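Long-range contact in probable acylphosphatase (Bacillus subtilis, PDB 3BR8), which catalyses the hydrolysis of acyl phosphates to a carboxylate and inorganic phosphate: residues 20-33 / 45-59. Sequence-based numbering, arbitrary orientation. Where two conformers were deposited one is given.
Sequences FVQMEADKRKLAGW and LAEGPENALQSFVEA
Leu30 and Phe56 meet methyl to ring: Leu30 CD1 lies over one face of the phenyl group, 3.8 Å from its centroid, a CH-pi contact displaced toward CG. The other methyl, CD2, reaches Ala52 CB at 3.8 Å and also touches Leu53 and Gly48, so the two branches of one leucine pack on both the helix and the strand of 45-59. Phe56 holds CG anti to its backbone N (chi1 176°), which carries the ring against helix 20-27; there Val21 O meets its edge in plane, and Val21 CG1 comes within 3.8 Å of Phe56 CZ, the side chains crossing at about a right angle. Arg28 CD lies 3.6 Å from Phe56 CA, and Arg28 NH1 gives a weak bond to Ser55 OG, bent to 122° at the hydrogen. The guanidinium is set by a side-on salt bridge in which Glu24 OE1 accepts from both Arg28 NE and NH2, close to the guanidinium plane; the same OE1 lies 3.4 Å from Ala59 CB. Replacing Arg28 by an alanine is likely to leave the Glu24 carboxylate without its partner and free to turn beside Ala59, with the weak bond to Ser55 OG lost as well.

The axes of helix segments 20-27 and 50-59 approach to 10.2 Å and run nearly antiparallel, at 156°, on one side of the sheet; this is the alpha/beta sandwich of acylphosphatases, and Val21 and Phe56 both rest on Ile44 of strand 42-48. Between helix and strand, a Schellman motif with Lys29 at C-prime, marked by bonds from Leu30 N to Ala25 O and Lys29 N to Asp26 O, turns the chain into the antiparallel hydrogen-bonded pairs Ala31-Glu47 and Trp33-Leu45. Leu45 CB sits centrally over the Trp33 six-membered ring, 3.7 Å from its centroid, while Trp33 NE1 bonds Glu43.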
ATOM      1  N   PHE A  20      -4.138   8.436   0.697  1.00  6.77           N
ATOM      2  CA  PHE A  20      -2.800   8.674   0.175  1.00  6.95           C
ATOM      3  C   PHE A  20      -2.264   7.465  -0.582  1.00  7.02           C
ATOM      4  O   PHE A  20      -1.745   7.601  -1.693  1.00  6.94           O
ATOM      5  CB  PHE A  20      -1.852   9.062   1.311  1.00  7.81           C
ATOM      6  CG  PHE A  20      -0.411   9.032   0.914  1.00  8.78           C
ATOM      7  CD1 PHE A  20       0.100   9.990   0.044  1.00 10.18           C
ATOM      8  CD2 PHE A  20       0.428   8.030   1.373  1.00 10.45           C
ATOM      9  CE1 PHE A  20       1.426   9.967  -0.352  1.00 12.39           C
ATOM     10  CE2 PHE A  20       1.759   8.001   0.978  1.00 11.90           C
ATOM     11  CZ  PHE A  20       2.256   8.969   0.113  1.00 11.71           C
ATOM     12  N   VAL A  21      -2.379   6.287   0.028  1.00  7.21           N
ATOM     13  CA  VAL A  21      -1.903   5.060  -0.606  1.00  7.03           C
ATOM     14  C   VAL A  21      -2.647   4.823  -1.919  1.00  7.14           C
ATOM     15  O   VAL A  21      -2.040   4.455  -2.920  1.00  7.17           O
ATOM     16  CB  VAL A  21      -2.074   3.855   0.332  1.00  7.20           C
ATOM     17  CG1 VAL A  21      -1.832   2.529  -0.401  1.00  7.02           C
ATOM     18  CG2 VAL A  21      -1.138   3.971   1.523  1.00  7.93           C
ATOM     19  N   GLN A  22      -3.957   5.048  -1.922  1.00  7.09           N
ATOM     20  CA  GLN A  22      -4.739   4.864  -3.144  1.00  6.95           C
ATOM     21  C   GLN A  22      -4.311   5.816  -4.270  1.00  7.14           C
ATOM     22  O   GLN A  22      -4.221   5.410  -5.444  1.00  6.66           O
ATOM     23  CB  GLN A  22      -6.227   5.028  -2.853  1.00  7.41           C
ATOM     24  CG  GLN A  22      -7.145   4.796  -4.038  1.00  7.10           C
ATOM     25  CD  GLN A  22      -8.553   5.133  -3.678  1.00  8.54           C
ATOM     26  OE1 GLN A  22      -8.814   6.200  -3.122  1.00 10.54           O
ATOM     27  NE2 GLN A  22      -9.477   4.218  -3.946  1.00  9.72           N
ATOM     28  N   MET A  23      -4.047   7.075  -3.938  1.00  7.30           N
ATOM     29  CA  MET A  23      -3.583   8.023  -4.954  1.00  7.08           C
ATOM     30  C   MET A  23      -2.248   7.601  -5.517  1.00  6.96           C
ATOM     31  O   MET A  23      -2.037   7.682  -6.726  1.00  7.02           O
ATOM     32  CB  MET A  23      -3.493   9.461  -4.419  1.00  7.73           C
ATOM     33  CG  MET A  23      -4.818  10.093  -3.960  1.00  9.03           C
ATOM     34  SD  MET A  23      -6.164  10.097  -5.176  1.00  7.99           S
ATOM     35  CE  MET A  23      -7.092   8.619  -4.692  1.00  8.92           C
ATOM     36  N   GLU A  24      -1.354   7.126  -4.649  1.00  7.46           N
ATOM     37  CA  GLU A  24      -0.048   6.663  -5.117  1.00  7.76           C
ATOM     38  C   GLU A  24      -0.184   5.425  -5.985  1.00  7.45           C
ATOM     39  O   GLU A  24       0.492   5.298  -7.010  1.00  7.53           O
ATOM     40  CB  GLU A  24       0.876   6.380  -3.933  1.00  8.33           C
ATOM     41  CG  GLU A  24       1.525   7.616  -3.362  1.00  9.84           C
ATOM     42  CD  GLU A  24       2.438   8.346  -4.352  1.00  9.75           C
ATOM     43  OE1 GLU A  24       3.171   7.718  -5.152  1.00 10.51           O
ATOM     44  OE2 GLU A  24       2.449   9.580  -4.277  1.00 10.57           O
ATOM     45  N   ALA A  25      -1.020   4.484  -5.563  1.00  6.95           N
ATOM     46  CA  ALA A  25      -1.232   3.263  -6.330  1.00  7.00           C
ATOM     47  C   ALA A  25      -1.837   3.552  -7.708  1.00  7.11           C
ATOM     48  O   ALA A  25      -1.384   2.996  -8.709  1.00  7.19           O
ATOM     49  CB  ALA A  25      -2.114   2.320  -5.565  1.00  7.54           C
ATOM     50  N   ASP A  26      -2.832   4.432  -7.765  1.00  7.34           N
ATOM     51  CA  ASP A  26      -3.417   4.793  -9.055  1.00  7.78           C
ATOM     52  C   ASP A  26      -2.412   5.526  -9.942  1.00  7.81           C
ATOM     53  O   ASP A  26      -2.305   5.233 -11.131  1.00  7.99           O
ATOM     54  CB  ASP A  26      -4.674   5.634  -8.877  1.00  8.08           C
ATOM     55  CG  ASP A  26      -5.894   4.825  -8.440  1.00  9.87           C
ATOM     56  OD1 ASP A  26      -5.913   3.581  -8.571  1.00  9.49           O
ATOM     57  OD2 ASP A  26      -6.868   5.471  -7.998  1.00  9.82           O
ATOM     58  N   LYS A  27      -1.670   6.468  -9.364  1.00  7.19           N
ATOM     59  CA  LYS A  27      -0.623   7.156 -10.106  1.00  7.95           C
ATOM     60  C   LYS A  27       0.312   6.137 -10.748  1.00  7.63           C
ATOM     61  O   LYS A  27       0.685   6.285 -11.914  1.00  7.64           O
ATOM     62  CB  LYS A  27       0.175   8.074  -9.176  1.00  7.99           C
ATOM     63  CG  LYS A  27       1.471   8.601  -9.791  1.00  8.66           C
ATOM     64  CD  LYS A  27       2.226   9.520  -8.849  1.00  9.84           C
ATOM     65  CE  LYS A  27       3.622   9.790  -9.374  1.00 10.16           C
ATOM     66  NZ  LYS A  27       4.210  10.962  -8.680  1.00 10.92           N
ATOM     67  N   ARG A  28       0.687   5.116  -9.979  1.00  7.59           N
ATOM     68  CA  ARG A  28       1.652   4.119 -10.411  1.00  7.61           C
ATOM     69  C   ARG A  28       1.018   2.918 -11.110  1.00  7.64           C
ATOM     70  O   ARG A  28       1.701   1.951 -11.428  1.00  7.49           O
ATOM     71  CB  ARG A  28       2.533   3.714  -9.227  1.00  6.91           C
ATOM     72  CG  ARG A  28       3.253   4.913  -8.652  1.00  7.93           C
ATOM     73  CD  ARG A  28       4.167   4.600  -7.464  1.00  8.50           C
ATOM     74  NE  ARG A  28       4.534   5.884  -6.871  1.00  8.84           N
ATOM     75  CZ  ARG A  28       5.484   6.695  -7.332  1.00  9.61           C
ATOM     76  NH1 ARG A  28       6.294   6.330  -8.328  1.00  9.71           N
ATOM     77  NH2 ARG A  28       5.625   7.895  -6.768  1.00 12.09           N
ATOM     78  N   LYS A  29      -0.281   3.015 -11.383  1.00  7.78           N
ATOM     79  CA  LYS A  29      -1.057   1.997 -12.116  1.00  8.66           C
ATOM     80  C   LYS A  29      -0.956   0.600 -11.489  1.00  8.91           C
ATOM     81  O   LYS A  29      -0.824  -0.406 -12.180  1.00 10.29           O
ATOM     82  CB  LYS A  29      -0.736   2.007 -13.626  1.00  9.46           C
ATOM     83  CG  LYS A  29      -0.983   3.376 -14.265  1.00  8.83           C
ATOM     84  CD  LYS A  29      -0.700   3.386 -15.775  1.00 11.11           C
ATOM     85  CE  LYS A  29      -0.797   4.791 -16.366  1.00 11.19           C
ATOM     86  NZ  LYS A  29      -0.673   4.768 -17.870  1.00 13.42           N
ATOM     87  N   LEU A  30      -1.024   0.567 -10.164  1.00  8.08           N
ATOM     88  CA  LEU A  30      -0.994  -0.676  -9.409  1.00  8.53           C
ATOM     89  C   LEU A  30      -2.409  -1.107  -9.049  1.00  8.79           C
ATOM     90  O   LEU A  30      -3.280  -0.268  -8.811  1.00  9.16           O
ATOM     91  CB  LEU A  30      -0.161  -0.486  -8.139  1.00  8.24           C
ATOM     92  CG  LEU A  30       1.287  -0.054  -8.362  1.00  8.63           C
ATOM     93  CD1 LEU A  30       1.935   0.228  -7.018  1.00  9.33           C
ATOM     94  CD2 LEU A  30       2.047  -1.125  -9.118  1.00  9.14           C
ATOM     95  N   ALA A  31      -2.630  -2.415  -9.006  1.00  8.76           N
ATOM     96  CA  ALA A  31      -3.935  -2.962  -8.625  1.00  9.41           C
ATOM     97  C   ALA A  31      -3.851  -3.646  -7.258  1.00  9.52           C
ATOM     98  O   ALA A  31      -2.789  -4.106  -6.848  1.00 10.21           O
ATOM     99  CB  ALA A  31      -4.423  -3.930  -9.674  1.00 10.78           C
ATOM    100  N   GLY A  32      -4.967  -3.698  -6.546  1.00  9.60           N
ATOM    101  CA  GLY A  32      -4.985  -4.288  -5.217  1.00  9.59           C
ATOM    102  C   GLY A  32      -5.863  -3.492  -4.279  1.00  8.34           C
ATOM    103  O   GLY A  32      -6.929  -3.003  -4.681  1.00  8.99           O
ATOM    104  N   TRP A  33      -5.426  -3.341  -3.032  1.00  8.48           N
ATOM    105  CA  TRP A  33      -6.236  -2.651  -2.036  1.00  8.14           C
ATOM    106  C   TRP A  33      -5.414  -2.163  -0.850  1.00  7.78           C
ATOM    107  O   TRP A  33      -4.268  -2.578  -0.645  1.00  7.31           O
ATOM    108  CB  TRP A  33      -7.391  -3.548  -1.529  1.00  9.81           C
ATOM    109  CG  TRP A  33      -6.937  -4.734  -0.670  1.00  9.78           C
ATOM    110  CD1 TRP A  33      -6.649  -4.724   0.678  1.00 11.26           C
ATOM    111  CD2 TRP A  33      -6.745  -6.081  -1.107  1.00 11.98           C
ATOM    112  NE1 TRP A  33      -6.281  -5.984   1.092  1.00 12.31           N
ATOM    113  CE2 TRP A  33      -6.340  -6.837   0.022  1.00 11.45           C
ATOM    114  CE3 TRP A  33      -6.883  -6.727  -2.341  1.00 12.72           C
ATOM    115  CZ2 TRP A  33      -6.068  -8.205  -0.053  1.00 13.48           C
ATOM    116  CZ3 TRP A  33      -6.607  -8.085  -2.419  1.00 14.12           C
ATOM    117  CH2 TRP A  33      -6.205  -8.811  -1.279  1.00 13.70           C
ATOM    118  N   LEU A  45      -2.137  -4.527  -0.491  1.00  8.39           N
ATOM    119  CA  LEU A  45      -1.812  -5.513  -1.510  1.00  8.91           C
ATOM    120  C   LEU A  45      -1.655  -4.743  -2.811  1.00  8.56           C
ATOM    121  O   LEU A  45      -2.574  -4.020  -3.212  1.00  8.56           O
ATOM    122  CB  LEU A  45      -2.933  -6.549  -1.620  1.00 10.27           C
ATOM    123  CG  LEU A  45      -2.712  -7.796  -2.470  1.00 13.54           C
ATOM    124  CD1 LEU A  45      -2.962  -7.566  -3.966  1.00 14.51           C
ATOM    125  CD2 LEU A  45      -1.355  -8.410  -2.183  1.00 17.98           C
ATOM    126  N   ALA A  46      -0.494  -4.863  -3.451  1.00  8.84           N
ATOM    127  CA  ALA A  46      -0.255  -4.125  -4.688  1.00  8.49           C
ATOM    128  C   ALA A  46       0.379  -5.031  -5.738  1.00  9.22           C
ATOM    129  O   ALA A  46       1.324  -5.763  -5.438  1.00  9.88           O
ATOM    130  CB  ALA A  46       0.626  -2.916  -4.427  1.00  9.05           C
ATOM    131  N   GLU A  47      -0.125  -4.954  -6.966  1.00  9.39           N
ATOM    132  CA  GLU A  47       0.285  -5.788  -8.092  0.50 11.03           C
ATOM    133  C   GLU A  47       0.637  -4.849  -9.254  1.00 10.06           C
ATOM    134  O   GLU A  47      -0.118  -3.979  -9.607  1.00  9.70           O
ATOM    135  CB  GLU A  47      -0.825  -6.756  -8.530  0.50 12.17           C
ATOM    136  CG  GLU A  47      -1.322  -7.729  -7.452  0.50 15.39           C
ATOM    137  CD  GLU A  47      -2.358  -8.742  -7.947  0.50 17.22           C
ATOM    138  OE1 GLU A  47      -2.884  -8.593  -9.074  0.50 19.59           O
ATOM    139  OE2 GLU A  47      -2.644  -9.707  -7.205  0.50 20.47           O
ATOM    140  N   GLY A  48       1.769  -5.106  -9.901  1.00  9.65           N
ATOM    141  CA  GLY A  48       2.151  -4.316 -11.072  1.00 10.42           C
ATOM    142  C   GLY A  48       3.603  -4.557 -11.444  1.00 10.54           C
ATOM    143  O   GLY A  48       4.240  -5.487 -10.918  1.00 11.40           O
ATOM    144  N   PRO A  49       4.135  -3.731 -12.360  1.00 11.19           N
ATOM    145  CA  PRO A  49       5.531  -3.848 -12.750  1.00 11.77           C
ATOM    146  C   PRO A  49       6.480  -3.480 -11.624  1.00 10.69           C
ATOM    147  O   PRO A  49       6.154  -2.671 -10.745  1.00 10.06           O
ATOM    148  CB  PRO A  49       5.673  -2.849 -13.903  1.00 12.36           C
ATOM    149  CG  PRO A  49       4.288  -2.474 -14.307  1.00 13.06           C
ATOM    150  CD  PRO A  49       3.439  -2.656 -13.092  1.00 10.90           C
ATOM    151  N   GLU A  50       7.658  -4.075 -11.664  1.00 11.34           N
ATOM    152  CA  GLU A  50       8.629  -3.924 -10.603  1.00 11.73           C
ATOM    153  C   GLU A  50       9.053  -2.465 -10.350  1.00 11.07           C
ATOM    154  O   GLU A  50       9.215  -2.057  -9.192  1.00 10.24           O
ATOM    155  CB  GLU A  50       9.819  -4.847 -10.890  1.00 13.66           C
ATOM    156  CG  GLU A  50       9.514  -6.365 -10.714  1.00 16.16           C
ATOM    157  CD  GLU A  50       8.866  -7.070 -11.942  1.00 18.23           C
ATOM    158  OE1 GLU A  50       8.517  -6.424 -12.965  1.00 16.34           O
ATOM    159  OE2 GLU A  50       8.715  -8.318 -11.875  1.00 19.23           O
ATOM    160  N   ASN A  51       9.215  -1.662 -11.404  1.00 10.64           N
ATOM    161  CA  ASN A  51       9.609  -0.263 -11.198  1.00 10.87           C
ATOM    162  C   ASN A  51       8.563   0.557 -10.441  1.00  9.74           C
ATOM    163  O   ASN A  51       8.889   1.336  -9.535  1.00  9.51           O
ATOM    164  CB  ASN A  51      10.067   0.438 -12.502  1.00 11.45           C
ATOM    165  CG  ASN A  51       9.043   0.365 -13.647  1.00 12.10           C
ATOM    166  OD1 ASN A  51       7.863   0.072 -13.445  1.00 10.79           O
ATOM    167  ND2 ASN A  51       9.508   0.682 -14.864  1.00 11.81           N
ATOM    168  N   ALA A  52       7.302   0.330 -10.792  1.00  8.85           N
ATOM    169  CA  ALA A  52       6.159   0.923 -10.115  1.00  8.17           C
ATOM    170  C   ALA A  52       6.043   0.461  -8.660  1.00  8.18           C
ATOM    171  O   ALA A  52       5.815   1.274  -7.759  1.00  7.34           O
ATOM    172  CB  ALA A  52       4.872   0.618 -10.902  1.00  8.76           C
ATOM    173  N   LEU A  53       6.211  -0.840  -8.426  1.00  7.59           N
ATOM    174  CA  LEU A  53       6.118  -1.377  -7.083  1.00  7.69           C
ATOM    175  C   LEU A  53       7.223  -0.863  -6.177  1.00  7.52           C
ATOM    176  O   LEU A  53       6.971  -0.509  -5.024  1.00  7.85           O
ATOM    177  CB  LEU A  53       6.155  -2.909  -7.099  1.00  8.40           C
ATOM    178  CG  LEU A  53       4.881  -3.652  -7.504  1.00  9.04           C
ATOM    179  CD1 LEU A  53       5.175  -5.132  -7.640  1.00  9.75           C
ATOM    180  CD2 LEU A  53       3.744  -3.419  -6.504  1.00  9.56           C
ATOM    181  N   GLN A  54       8.460  -0.844  -6.672  1.00  7.87           N
ATOM    182  CA  GLN A  54       9.576  -0.375  -5.857  1.00  8.59           C
ATOM    183  C   GLN A  54       9.425   1.095  -5.499  1.00  8.23           C
ATOM    184  O   GLN A  54       9.614   1.480  -4.344  1.00  8.42           O
ATOM    185  CB  GLN A  54      10.898  -0.610  -6.583  1.00  8.96           C
ATOM    186  CG  GLN A  54      12.115  -0.182  -5.771  1.00  9.06           C
ATOM    187  CD  GLN A  54      13.427  -0.465  -6.463  1.00  9.90           C
ATOM    188  OE1 GLN A  54      14.433   0.202  -6.200  1.00 12.65           O
ATOM    189  NE2 GLN A  54      13.440  -1.460  -7.342  1.00 11.18           N
ATOM    190  N   SER A  55       9.102   1.926  -6.491  1.00  7.92           N
ATOM    191  CA  SER A  55       8.893   3.344  -6.234  1.00  8.63           C
ATOM    192  C   SER A  55       7.673   3.586  -5.336  1.00  8.05           C
ATOM    193  O   SER A  55       7.695   4.494  -4.502  1.00  8.52           O
ATOM    194  CB  SER A  55       8.815   4.138  -7.548  1.00  9.63           C
ATOM    195  OG  SER A  55       7.740   3.725  -8.372  1.00  9.48           O
ATOM    196  N   PHE A  56       6.632   2.765  -5.476  1.00  7.61           N
ATOM    197  CA  PHE A  56       5.467   2.827  -4.577  1.00  7.31           C
ATOM    198  C   PHE A  56       5.848   2.609  -3.110  1.00  7.68           C
ATOM    199  O   PHE A  56       5.401   3.366  -2.239  1.00  8.26           O
ATOM    200  CB  PHE A  56       4.457   1.782  -5.038  1.00  7.34           C
ATOM    201  CG  PHE A  56       3.222   1.640  -4.174  1.00  6.18           C
ATOM    202  CD1 PHE A  56       2.240   2.627  -4.139  1.00  6.41           C
ATOM    203  CD2 PHE A  56       2.986   0.450  -3.487  1.00  7.41           C
ATOM    204  CE1 PHE A  56       1.083   2.441  -3.386  1.00  7.19           C
ATOM    205  CE2 PHE A  56       1.827   0.263  -2.737  1.00  6.80           C
ATOM    206  CZ  PHE A  56       0.869   1.257  -2.693  1.00  6.91           C
ATOM    207  N   VAL A  57       6.663   1.592  -2.832  1.00  8.30           N
ATOM    208  CA  VAL A  57       7.102   1.328  -1.463  1.00  8.39           C
ATOM    209  C   VAL A  57       7.792   2.557  -0.861  1.00  8.75           C
ATOM    210  O   VAL A  57       7.542   2.925   0.297  1.00  8.46           O
ATOM    211  CB  VAL A  57       8.023   0.080  -1.407  1.00  8.87           C
ATOM    212  CG1 VAL A  57       8.733  -0.036  -0.061  1.00  9.99           C
ATOM    213  CG2 VAL A  57       7.209  -1.169  -1.669  1.00 10.25           C
ATOM    214  N   GLU A  58       8.650   3.211  -1.643  1.00  8.87           N
ATOM    215  CA  GLU A  58       9.320   4.417  -1.148  1.00  9.90           C
ATOM    216  C   GLU A  58       8.353   5.565  -0.875  1.00 10.54           C
ATOM    217  O   GLU A  58       8.474   6.277   0.120  1.00 10.69           O
ATOM    218  CB  GLU A  58      10.425   4.857  -2.104  1.00 11.14           C
ATOM    219  CG  GLU A  58      11.576   3.881  -2.140  1.00 11.93           C
ATOM    220  CD  GLU A  58      12.073   3.526  -0.742  1.00 13.73           C
ATOM    221  OE1 GLU A  58      12.568   4.437  -0.037  1.00 15.11           O
ATOM    222  OE2 GLU A  58      11.965   2.339  -0.361  1.00 13.23           O
ATOM    223  N   ALA A  59       7.369   5.725  -1.756  1.00 10.13           N
ATOM    224  CA  ALA A  59       6.349   6.761  -1.563  1.00 11.42           C
ATOM    225  C   ALA A  59       5.520   6.501  -0.311  1.00 11.69           C
ATOM    226  O   ALA A  59       5.236   7.414   0.465  1.00 12.42           O
ATOM    227  CB  ALA A  59       5.446   6.876  -2.792  1.00 11.63           C
TER